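Local coordinates for protein pectate lyase (Cellvibrio cellulosa, PDB 1GXN) that forms the pectic acid lyase part of a longer enzyme and probably cleaves the polygalacturonate chains of pectin by beta-elimination, at residues Y43-G48 / G65-T70; F132-M137 / G216-G221; T257-L262 / V269-S274. All coordinates share one frame; numbering follows the deposited sequence.

How the contacts relate
Burial and chemistry change together across the three contacts. Contact 2 is the core one: its centre lies about 4 Å from the centre of the chain, and there a glutamate carboxylate and two waters join the chain leading into helices 136-148 and 219-228. Contact 1, partly buried, ties two parts of the loop region between helix 37-42 and strand 69-70 through amide side chains and backbone. Contact 3 is a surface beta hairpin, held by paired strands, small apolar touches and a water-bridged charge pair. Contacts 1 and 3 sit on opposite sides of the chain's centre, their own centres about 41 Å apart, and none of the three touches another.

Contact 1: Y43-G48 / G65-T70; sequences YQQNNG and GNESGT
Gln45 reaches across to the backbone of Gly65-Glu67, and its amide fills the tight part of the contact. OE1 accepts the N-H of Glu67 at 3.0 Å, in the carbonyl plane and on a lone pair, and lies just 3.2 Å from Gly65 C. That approach is possible because Gly65 has no side chain in the way. The bend of the Gln45 chain at chi2 (-60°) folds the amide back beside its own backbone, where NE2 donates to Tyr43 O over 2.9 Å. With both ends of the amide bonded, its rotation is fixed; Gly64 O adds a weak second acceptor for NE2. The two backbones also meet directly, Asn46 N giving a hydrogen bond of 2.9 Å to Gly65 O. Both segments belong to the long irregular connection that follows helix 37-42 and ends in strand 69-70, the antiparallel partner of strand 119-120. Within it, Gln45 to Gly48 form a type I beta turn, and the carbonyl of Asn46 is held by Lys101 of helix 93-109. The solvent side is looser. Here Asn46 ND2 donates to Asn66 OD1 at 2.8 Å, but from well above the carbonyl plane of the acceptor, the two amides being turned 56° against each other. Asn47 (chi1 60°) lays its amide along Glu67-Gly69, ND2 2.9 Å from Glu67 O, while OD1 accepts from Gly49 N. Nearby, a water accepts from Asn47 N (3.0 Å) and gives a weak bond to Glu67 O, while the Glu67 carboxylate leads away.

Contact 2: F132-M137 / G216-G221; sequences FNDNGM and GSESVG
The carboxylate of Glu218 lies with one face against the backbone of Phe132-Asn135, and two successive N-H groups approach it from that same face. Asp134 N donates to OE1 at 2.8 Å, 58° out of the carboxylate plane, and Asn135 N to OE2 at 3.1 Å; both therefore come from above the group. Phe132 O also lies over this face, an acceptor beside an acceptor and so no bond to OE2. Asn133 OD1 and Asn135 OD1 each come to 3.6 Å, of Glu218 OE1 and OE2 respectively, again as acceptor-acceptor approaches and not bonds; the Asn135 amide is almost perpendicular to the carboxylate, with planes 87° apart. The bend at chi2 (-59°) in Glu218 turns its chain so that each oxygen faces a different N-H, and this pairing limits rotation of the group. The successive donors are presented by a short run in which Asp134 and Asn135 both adopt positive phi.

Water extends the junction beyond direct contact. Asn135 OD1 accepts from two waters: one also donates to Glu218 O, while the other donates to Ser217 O and accepts from Gly221 N at 2.9 Å. The bare CA of Gly221 lets Asn135 OD1 come directly to 3.8 Å. Phe132 turns its ring away from the glutamate, toward Trp192 and helix 161-181.

Asn135 occupies the N-cap position of helix 136-148, though its side chain makes no capping bond, OD1 being turned to the two waters. Ser217 and Glu218 lie where the chain enters helix 219-228. The contact thus joins two helix entries near the centre of a largely helical domain, consistent with the partial (alpha/alpha) toroid of family 10 pectate lyases, related to the six-hairpin clan.

Contact 3: T257-L262 / V269-S274; sequences TYDSSL and VPRAGS
A beta hairpin of strands 256-258 and 268-271 brings Thr257 opposite Val269 as an antiparallel hydrogen-bonded pair. Thr257 N donates to Val269 O at 2.9 Å, and Val269 N returns a bond to Thr257 O at 3.1 Å, nearly straight at 178°. Both side chains project from one face of this two-stranded sheet, their CG2 methyls 4.0 Å apart. Further along, Leu262 lays CD1 against Val269 CG1 at 3.6 Å, the two side chains crossing at about a right angle.

Arg271 folds over the same face. Its chain bends at chi2 (78°) and again at chi3 (67°), which carries the guanidinium back above Thr257, so that the CG2 methyl sits under the centre of the flat group, 3.9 Å from CZ. A type II beta turn from Arg271 to Ser274 takes the chain round a corner, and Ser274 OG lies against Thr257 CB while bonding to Tyr256 O.

At the other end of the hairpin Asp259 divides its carboxylate between two tasks. OD2 accepts from both N and OG of Ser261, the first of these bonds making an Asx turn that shapes the bend after the strand. OD1 stays beyond salt-bridge distance of the arginine; instead a water donates to Asp259 OD1 at 2.8 Å and accepts from Arg271 NH2 at 3.0 Å, lying in the guanidinium plane at its edge.

Contact 1: Y43-G48 / G65-T70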
loop_
_atom_site.group_PDB
_atom_site.type_symbol
_atom_site.label_atom_id
_atom_site.label_comp_id
_atom_site.label_asym_id
_atom_site.label_seq_id
_atom_site.Cartn_x
_atom_site.Cartn_y
_atom_site.Cartn_z
ATOM N N TYR A 43 8.036 20.722 -3.383
ATOM C CA TYR A 43 7.808 20.193 -2.024
ATOM C C TYR A 43 8.786 19.093 -1.588
ATOM O O TYR A 43 8.773 18.696 -0.418
ATOM C CB TYR A 43 6.366 19.689 -1.857
ATOM C CG TYR A 43 5.371 20.815 -1.713
ATOM C CD1 TYR A 43 5.043 21.325 -0.465
ATOM C CD2 TYR A 43 4.745 21.360 -2.825
ATOM C CE1 TYR A 43 4.135 22.359 -0.332
ATOM C CE2 TYR A 43 3.826 22.392 -2.703
ATOM C CZ TYR A 43 3.527 22.896 -1.457
ATOM O OH TYR A 43 2.618 23.940 -1.329
ATOM N N GLN A 44 9.635 18.600 -2.489
ATOM C CA GLN A 44 10.556 17.511 -2.148
ATOM C C GLN A 44 11.527 17.989 -1.072
ATOM O O GLN A 44 12.099 19.065 -1.187
ATOM C CB GLN A 44 11.318 17.016 -3.381
ATOM C CG GLN A 44 12.129 15.741 -3.131
ATOM C CD GLN A 44 12.833 15.219 -4.376
ATOM O OE1 GLN A 44 13.217 16.004 -5.249
ATOM N NE2 GLN A 44 13.001 13.886 -4.456
ATOM N N GLN A 45 11.660 17.213 -0.001
ATOM C CA GLN A 45 12.627 17.510 1.049
ATOM C C GLN A 45 14.035 17.147 0.598
ATOM O O GLN A 45 14.229 16.412 -0.370
ATOM C CB GLN A 45 12.290 16.749 2.336
ATOM C CG GLN A 45 10.866 16.956 2.846
ATOM C CD GLN A 45 10.565 18.409 3.167
ATOM O OE1 GLN A 45 10.876 18.880 4.260
ATOM N NE2 GLN A 45 9.976 19.126 2.209
ATOM N N ASN A 46 15.026 17.633 1.332
ATOM C CA ASN A 46 16.419 17.358 0.983
ATOM C C ASN A 46 16.812 15.884 1.049
ATOM O O ASN A 46 17.708 15.470 0.314
ATOM C CB ASN A 46 17.342 18.250 1.807
ATOM C CG ASN A 46 17.171 19.740 1.454
ATOM O OD1 ASN A 46 16.955 20.095 0.292
ATOM N ND2 ASN A 46 17.238 20.598 2.457
ATOM N N ASN A 47 16.130 15.106 1.891
ATOM C CA ASN A 47 16.372 13.661 1.990
ATOM C C ASN A 47 15.831 12.851 0.791
ATOM O O ASN A 47 16.106 11.657 0.682
ATOM C CB ASN A 47 15.852 13.093 3.333
ATOM C CG ASN A 47 14.344 13.302 3.537
ATOM O OD1 ASN A 47 13.564 13.304 2.588
ATOM N ND2 ASN A 47 13.933 13.480 4.787
ATOM N N GLY A 48 15.071 13.514 -0.083
ATOM C CA GLY A 48 14.509 12.905 -1.279
ATOM C C GLY A 48 13.031 12.513 -1.182
ATOM O O GLY A 48 12.401 12.204 -2.182
ATOM N N GLY A 65 12.681 21.758 2.091
ATOM C CA GLY A 65 12.732 21.570 3.533
ATOM C C GLY A 65 13.632 20.450 4.016
ATOM O O GLY A 65 14.195 19.682 3.217
ATOM N N ASN A 66 13.731 20.336 5.337
ATOM C CA ASN A 66 14.598 19.355 5.996
ATOM C C ASN A 66 13.845 18.415 6.932
ATOM O O ASN A 66 14.434 17.856 7.855
ATOM C CB ASN A 66 15.710 20.076 6.776
ATOM C CG ASN A 66 16.670 20.810 5.867
ATOM O OD1 ASN A 66 17.468 20.200 5.179
ATOM N ND2 ASN A 66 16.573 22.125 5.845
ATOM N N GLU A 67 12.544 18.252 6.708
ATOM C CA GLU A 67 11.730 17.363 7.535
ATOM C C GLU A 67 11.792 15.918 7.027
ATOM O O GLU A 67 12.307 15.645 5.934
ATOM C CB GLU A 67 10.286 17.883 7.589
ATOM C CG GLU A 67 10.146 19.260 8.253
ATOM C CD GLU A 67 10.431 19.284 9.748
ATOM O OE1 GLU A 67 10.710 20.380 10.285
ATOM O OE2 GLU A 67 10.376 18.237 10.420
ATOM N N SER A 68 11.274 14.987 7.817
ATOM C CA SER A 68 11.181 13.594 7.379
ATOM C C SER A 68 10.318 13.469 6.126
ATOM O O SER A 68 9.334 14.197 5.951
ATOM C CB SER A 68 10.593 12.706 8.481
ATOM O OG SER A 68 11.506 12.568 9.559
ATOM N N GLY A 69 10.716 12.549 5.248
ATOM C CA GLY A 69 9.878 12.141 4.146
ATOM C C GLY A 69 8.862 11.118 4.632
ATOM O O GLY A 69 8.994 10.576 5.723
ATOM N N THR A 70 7.855 10.851 3.810
ATOM C CA THR A 70 6.795 9.924 4.185
ATOM C C THR A 70 6.196 9.221 2.977
ATOM O O THR A 70 6.214 9.749 1.849
ATOM C CB THR A 70 5.695 10.654 5.003
ATOM O OG1 THR A 70 4.730 9.717 5.510
ATOM C CG2 THR A 70 4.878 11.628 4.152
HETATM O O HOH W 1 15.155 16.432 4.422
#

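Contact 2: F132-M137 / G216-G221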
loop_
_atom_site.group_PDB
_atom_site.type_symbol
_atom_site.label_atom_id
_atom_site.label_comp_id
_atom_site.label_asym_id
_atom_site.label_seq_id
_atom_site.Cartn_x
_atom_site.Cartn_y
_atom_site.Cartn_z
ATOM N N PHE A 132 1.976 -0.966 5.890
ATOM C CA PHE A 132 1.164 -1.344 4.724
ATOM C C PHE A 132 0.038 -0.340 4.460
ATOM O O PHE A 132 -0.453 -0.252 3.346
ATOM C CB PHE A 132 0.639 -2.780 4.858
ATOM C CG PHE A 132 1.744 -3.815 4.920
ATOM C CD1 PHE A 132 2.567 -4.038 3.821
ATOM C CD2 PHE A 132 1.950 -4.559 6.073
ATOM C CE1 PHE A 132 3.585 -4.962 3.886
ATOM C CE2 PHE A 132 2.966 -5.483 6.138
ATOM C CZ PHE A 132 3.781 -5.693 5.046
ATOM N N ASN A 133 -0.329 0.425 5.489
ATOM C CA ASN A 133 -1.358 1.471 5.407
ATOM C C ASN A 133 -1.231 2.341 4.159
ATOM O O ASN A 133 -0.128 2.694 3.759
ATOM C CB ASN A 133 -1.253 2.377 6.635
ATOM C CG ASN A 133 -2.500 3.189 6.869
ATOM O OD1 ASN A 133 -3.580 2.630 7.125
ATOM N ND2 ASN A 133 -2.374 4.512 6.784
ATOM N N ASP A 134 -2.365 2.657 3.540
ATOM C CA ASP A 134 -2.423 3.451 2.312
ATOM C C ASP A 134 -1.574 2.868 1.175
ATOM O O ASP A 134 -1.010 3.601 0.351
ATOM C CB ASP A 134 -2.004 4.893 2.582
ATOM C CG ASP A 134 -2.921 5.613 3.548
ATOM O OD1 ASP A 134 -4.109 5.217 3.699
ATOM O OD2 ASP A 134 -2.505 6.607 4.190
ATOM N N ASN A 135 -1.509 1.543 1.124
ATOM C CA ASN A 135 -0.691 0.800 0.174
ATOM C C ASN A 135 0.781 1.206 0.194
ATOM O O ASN A 135 1.495 0.987 -0.781
ATOM C CB ASN A 135 -1.260 0.927 -1.257
ATOM C CG ASN A 135 -2.598 0.221 -1.430
ATOM O OD1 ASN A 135 -2.775 -0.917 -1.000
ATOM N ND2 ASN A 135 -3.531 0.883 -2.106
ATOM N N GLY A 136 1.236 1.772 1.304
ATOM C CA GLY A 136 2.565 2.365 1.364
ATOM C C GLY A 136 3.702 1.403 1.051
ATOM O O GLY A 136 4.404 1.560 0.061
ATOM N N MET A 137 3.922 0.407 1.906
ATOM C CA MET A 137 5.053 -0.494 1.684
ATOM C C MET A 137 4.900 -1.309 0.387
ATOM O O MET A 137 5.866 -1.460 -0.369
ATOM C CB MET A 137 5.279 -1.419 2.878
ATOM C CG MET A 137 6.433 -2.407 2.704
ATOM S SD MET A 137 6.868 -3.185 4.262
ATOM C CE MET A 137 8.010 -4.421 3.661
ATOM N N GLY A 216 -8.527 -5.853 5.759
ATOM C CA GLY A 216 -9.257 -6.119 4.518
ATOM C C GLY A 216 -8.886 -5.131 3.429
ATOM O O GLY A 216 -8.880 -5.480 2.256
ATOM N N SER A 217 -8.542 -3.909 3.825
ATOM C CA SER A 217 -8.205 -2.838 2.878
ATOM C C SER A 217 -6.797 -2.990 2.284
ATOM O O SER A 217 -6.610 -2.888 1.072
ATOM C CB SER A 217 -8.323 -1.486 3.579
ATOM O OG SER A 217 -7.659 -1.505 4.837
ATOM N N GLU A 218 -5.799 -3.197 3.126
ATOM C CA GLU A 218 -4.410 -3.138 2.675
ATOM C C GLU A 218 -3.870 -4.462 2.160
ATOM O O GLU A 218 -2.873 -4.499 1.456
ATOM C CB GLU A 218 -3.478 -2.642 3.786
ATOM C CG GLU A 218 -3.901 -1.356 4.488
ATOM C CD GLU A 218 -4.043 -0.139 3.572
ATOM O OE1 GLU A 218 -4.549 0.909 4.069
ATOM O OE2 GLU A 218 -3.685 -0.192 2.372
ATOM N N SER A 219 -4.518 -5.563 2.503
ATOM C CA SER A 219 -3.979 -6.858 2.103
ATOM C C SER A 219 -4.082 -7.112 0.603
ATOM O O SER A 219 -3.315 -7.912 0.056
ATOM C CB SER A 219 -4.627 -7.989 2.901
ATOM O OG SER A 219 -4.205 -7.912 4.259
ATOM N N VAL A 220 -5.007 -6.417 -0.053
ATOM C CA VAL A 220 -5.156 -6.496 -1.508
ATOM C C VAL A 220 -3.859 -6.089 -2.201
ATOM O O VAL A 220 -3.347 -6.820 -3.063
ATOM C CB VAL A 220 -6.307 -5.601 -2.015
ATOM C CG1 VAL A 220 -6.403 -5.626 -3.531
ATOM C CG2 VAL A 220 -7.643 -6.001 -1.367
ATOM N N GLY A 221 -3.307 -4.934 -1.813
ATOM C CA GLY A 221 -2.125 -4.402 -2.459
ATOM C C GLY A 221 -0.888 -5.226 -2.182
ATOM O O GLY A 221 -0.012 -5.330 -3.034
HETATM O O HOH W 2 -1.139 -2.754 0.194
HETATM O O HOH W 3 -4.771 -2.627 -0.949
#

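Contact 3: T257-L262 / V269-S274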
loop_
_atom_site.group_PDB
_atom_site.type_symbol
_atom_site.label_atom_id
_atom_site.label_comp_id
_atom_site.label_asym_id
_atom_site.label_seq_id
_atom_site.Cartn_x
_atom_site.Cartn_y
_atom_site.Cartn_z
ATOM N N THR A 257 -23.475 -4.459 1.207
ATOM C CA THR A 257 -22.478 -3.550 0.636
ATOM C C THR A 257 -22.214 -2.413 1.634
ATOM O O THR A 257 -22.991 -2.204 2.568
ATOM C CB THR A 257 -22.938 -3.009 -0.750
ATOM O OG1 THR A 257 -21.834 -2.398 -1.435
ATOM C CG2 THR A 257 -23.962 -1.919 -0.624
ATOM N N TYR A 258 -21.100 -1.709 1.450
ATOM C CA TYR A 258 -20.776 -0.532 2.254
ATOM C C TYR A 258 -21.198 0.690 1.457
ATOM O O TYR A 258 -20.684 0.937 0.369
ATOM C CB TYR A 258 -19.286 -0.460 2.575
ATOM C CG TYR A 258 -18.949 0.463 3.723
ATOM C CD1 TYR A 258 -18.904 -0.013 5.025
ATOM C CD2 TYR A 258 -18.664 1.810 3.504
ATOM C CE1 TYR A 258 -18.577 0.819 6.098
ATOM C CE2 TYR A 258 -18.346 2.663 4.577
ATOM C CZ TYR A 258 -18.302 2.157 5.866
ATOM O OH TYR A 258 -17.968 2.965 6.938
ATOM N N ASP A 259 -22.161 1.437 1.973
ATOM C CA ASP A 259 -22.626 2.647 1.307
ATOM C C ASP A 259 -22.284 3.814 2.210
ATOM O O ASP A 259 -22.952 4.051 3.226
ATOM C CB ASP A 259 -24.123 2.553 1.021
ATOM C CG ASP A 259 -24.626 3.704 0.192
ATOM O OD1 ASP A 259 -25.719 3.574 -0.390
ATOM O OD2 ASP A 259 -23.989 4.763 0.080
ATOM N N SER A 260 -21.217 4.532 1.881
ATOM C CA SER A 260 -20.750 5.626 2.734
ATOM C C SER A 260 -21.736 6.786 2.831
ATOM O O SER A 260 -21.662 7.573 3.769
ATOM C CB SER A 260 -19.380 6.139 2.308
ATOM O OG SER A 260 -19.374 6.550 0.959
ATOM N N SER A 261 -22.666 6.880 1.884
ATOM C CA SER A 261 -23.700 7.922 1.928
ATOM C C SER A 261 -24.693 7.708 3.066
ATOM O O SER A 261 -25.443 8.613 3.424
ATOM C CB SER A 261 -24.444 8.038 0.586
ATOM O OG SER A 261 -25.409 7.014 0.375
ATOM N N LEU A 262 -24.684 6.506 3.631
ATOM C CA LEU A 262 -25.568 6.122 4.729
ATOM C C LEU A 262 -24.843 6.074 6.092
ATOM O O LEU A 262 -25.366 5.545 7.073
ATOM C CB LEU A 262 -26.209 4.763 4.394
ATOM C CG LEU A 262 -26.925 4.718 3.035
ATOM C CD1 LEU A 262 -27.545 3.355 2.770
ATOM C CD2 LEU A 262 -28.003 5.796 2.928
ATOM N N VAL A 269 -25.207 -2.097 4.682
ATOM C CA VAL A 269 -26.607 -2.254 4.292
ATOM C C VAL A 269 -26.821 -3.469 3.400
ATOM O O VAL A 269 -25.967 -3.808 2.597
ATOM C CB VAL A 269 -27.141 -1.003 3.561
ATOM C CG1 VAL A 269 -27.090 0.185 4.468
ATOM C CG2 VAL A 269 -26.382 -0.727 2.288
ATOM N N PRO A 270 -27.967 -4.127 3.541
ATOM C CA PRO A 270 -28.316 -5.260 2.684
ATOM C C PRO A 270 -28.357 -4.871 1.208
ATOM O O PRO A 270 -28.895 -3.812 0.883
ATOM C CB PRO A 270 -29.727 -5.650 3.165
ATOM C CG PRO A 270 -29.842 -5.106 4.501
ATOM C CD PRO A 270 -29.008 -3.850 4.545
ATOM N N ARG A 271 -27.807 -5.720 0.347
ATOM C CA ARG A 271 -27.795 -5.500 -1.102
ATOM C C ARG A 271 -27.629 -6.830 -1.862
ATOM O O ARG A 271 -26.673 -7.548 -1.645
ATOM C CB ARG A 271 -26.645 -4.558 -1.473
ATOM C CG ARG A 271 -26.502 -4.253 -2.978
ATOM C CD ARG A 271 -27.494 -3.236 -3.493
ATOM N NE ARG A 271 -27.269 -1.889 -2.952
ATOM C CZ ARG A 271 -26.417 -0.996 -3.453
ATOM N NH1 ARG A 271 -25.663 -1.299 -4.494
ATOM N NH2 ARG A 271 -26.309 0.204 -2.897
ATOM N N ALA A 272 -28.530 -7.126 -2.800
ATOM C CA ALA A 272 -28.456 -8.365 -3.591
ATOM C C ALA A 272 -27.286 -8.380 -4.578
ATOM O O ALA A 272 -26.912 -7.343 -5.129
ATOM C CB ALA A 272 -29.766 -8.586 -4.338
ATOM N N GLY A 273 -26.702 -9.568 -4.785
ATOM C CA GLY A 273 -25.606 -9.753 -5.720
ATOM C C GLY A 273 -24.316 -9.107 -5.264
ATOM O O GLY A 273 -23.422 -8.823 -6.096
ATOM N N SER A 274 -24.220 -8.848 -3.958
ATOM C CA SER A 274 -23.092 -8.096 -3.409
ATOM C C SER A 274 -22.461 -8.768 -2.181
ATOM O O SER A 274 -23.149 -9.401 -1.373
ATOM C CB SER A 274 -23.521 -6.665 -3.045
ATOM O OG SER A 274 -22.415 -5.887 -2.585
HETATM O O HOH W 4 -27.743 1.682 -0.700
#